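Long-range contact in translation initiation factor eIF2 assembly protein (Schizosaccharomyces pombe, PDB 4ZGP), which acts as an ATP-dependent folding chaperone that binds the gamma subunit of eIF2 and allows it to assemble with the alpha and beta subunits: residues A[197-201]-A[238-243]. Residues are numbered along the deposited sequence; the frame is centred on the assembly and turned at random.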
# COMPACT_ATOMS: atom_id res chain seq x y z
N PHE A 197 -8.97 0.36 10.15
CA PHE A 197 -9.00 1.79 10.37
C PHE A 197 -8.74 2.07 11.84
O PHE A 197 -9.34 1.46 12.73
CB PHE A 197 -10.36 2.35 9.93
CG PHE A 197 -10.66 2.13 8.48
CD1 PHE A 197 -11.27 0.95 8.05
CD2 PHE A 197 -10.35 3.09 7.55
CE1 PHE A 197 -11.55 0.76 6.70
CE2 PHE A 197 -10.63 2.90 6.20
CZ PHE A 197 -11.23 1.74 5.78
N VAL A 198 -7.80 2.98 12.08
CA VAL A 198 -7.29 3.23 13.40
C VAL A 198 -7.45 4.71 13.73
O VAL A 198 -7.04 5.56 12.96
CB VAL A 198 -5.79 2.86 13.51
CG1 VAL A 198 -5.27 3.21 14.89
CG2 VAL A 198 -5.56 1.39 13.20
N LYS A 199 -8.05 4.99 14.88
CA LYS A 199 -8.23 6.38 15.30
C LYS A 199 -7.90 6.47 16.78
O LYS A 199 -8.36 5.65 17.57
CB LYS A 199 -9.66 6.85 15.03
CG LYS A 199 -9.90 8.30 15.43
CD LYS A 199 -11.39 8.61 15.52
CE LYS A 199 -11.98 8.71 14.15
NZ LYS A 199 -13.40 9.24 14.17
N SER A 200 -7.09 7.46 17.13
CA SER A 200 -6.52 7.59 18.47
C SER A 200 -5.95 6.26 18.96
O SER A 200 -6.21 5.83 20.08
CB SER A 200 -7.58 8.13 19.45
OG SER A 200 -8.20 9.26 18.87
N LYS A 201 -5.19 5.60 18.08
CA LYS A 201 -4.51 4.34 18.36
C LYS A 201 -5.45 3.18 18.68
O LYS A 201 -5.03 2.15 19.20
CB LYS A 201 -3.52 4.53 19.52
CG LYS A 201 -2.35 5.44 19.18
CD LYS A 201 -1.66 4.97 17.90
CE LYS A 201 -0.24 5.52 17.78
NZ LYS A 201 0.37 5.16 16.47
N PHE A 238 4.41 3.15 15.06
CA PHE A 238 3.95 4.04 14.01
C PHE A 238 3.63 5.39 14.68
O PHE A 238 3.00 5.42 15.73
CB PHE A 238 2.73 3.47 13.26
CG PHE A 238 2.43 4.24 12.02
CD1 PHE A 238 3.27 4.12 10.92
CD2 PHE A 238 1.40 5.17 11.98
CE1 PHE A 238 3.04 4.87 9.77
CE2 PHE A 238 1.17 5.92 10.84
CZ PHE A 238 1.99 5.76 9.73
N PRO A 239 4.09 6.50 14.08
CA PRO A 239 4.15 7.75 14.85
C PRO A 239 2.85 8.55 14.92
O PRO A 239 2.79 9.47 15.74
CB PRO A 239 5.23 8.56 14.11
CG PRO A 239 5.29 8.02 12.76
CD PRO A 239 4.96 6.54 12.89
N ASP A 240 1.85 8.22 14.10
CA ASP A 240 0.59 8.98 14.11
C ASP A 240 -0.54 8.21 14.80
O ASP A 240 -0.55 6.99 14.79
CB ASP A 240 0.18 9.33 12.68
CG ASP A 240 1.24 10.15 11.96
OD1 ASP A 240 1.79 11.07 12.60
OD2 ASP A 240 1.51 9.88 10.77
N PRO A 241 -1.49 8.93 15.44
CA PRO A 241 -2.59 8.27 16.16
C PRO A 241 -3.67 7.70 15.24
O PRO A 241 -4.35 6.74 15.64
CB PRO A 241 -3.17 9.41 17.01
CG PRO A 241 -2.94 10.64 16.18
CD PRO A 241 -1.57 10.40 15.53
N ASP A 242 -3.84 8.29 14.06
CA ASP A 242 -4.84 7.84 13.11
C ASP A 242 -4.19 7.39 11.80
O ASP A 242 -3.39 8.12 11.22
CB ASP A 242 -5.85 8.94 12.78
CG ASP A 242 -6.31 9.73 14.02
OD1 ASP A 242 -6.34 9.19 15.14
OD2 ASP A 242 -6.68 10.91 13.83
N PHE A 243 -4.55 6.20 11.33
CA PHE A 243 -4.00 5.70 10.07
C PHE A 243 -4.82 4.50 9.61
O PHE A 243 -5.75 4.07 10.30
CB PHE A 243 -2.50 5.34 10.22
CG PHE A 243 -2.20 4.28 11.27
CD1 PHE A 243 -2.05 4.62 12.61
CD2 PHE A 243 -2.06 2.93 10.91
CE1 PHE A 243 -1.75 3.65 13.58
CE2 PHE A 243 -1.77 1.95 11.88
CZ PHE A 243 -1.60 2.31 13.20
O HOH W 1 -7.00 10.90 17.24
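Val198 and Phe243 form an antiparallel hydrogen-bonded pair where strand 193-199 meets the start of strand 243-250. Val198 N reaches Phe243 O at 2.9 Å, and Phe243 N returns to Val198 O at 3.0 Å. On the same face of the sheet the branched valine suits a flat neighbour, making a CH-pi contact with its CB 4.1 Å from the centroid of the Phe243 ring and 9° off the normal, while Phe238 CD2 sits above the opposite face, offset toward its rim. This sheet belongs to the ATP-grasp fold, and the contact lies at the turn joining strands 193-199 and 202-208. Ser200 and Lys201, both with positive phi, make that turn, and Lys201 N donates to Pro241 O at 2.8 Å. Asp242 has a short carboxylate that suits a turn N-H: with CG beside the backbone N, OD1 meets Ser200 N in a nearly straight bond of 2.7 Å, and a water links the same oxygen to Ser200 OG. Replacing Asp242 by alanine removes this acceptor and would probably leave Ser200 N without its mate. Lys201 is long enough to pass Pro241, and in one of its two conformers NZ stands above the carbonyl planes of Asp240 and Phe238, bonded to both oxygens.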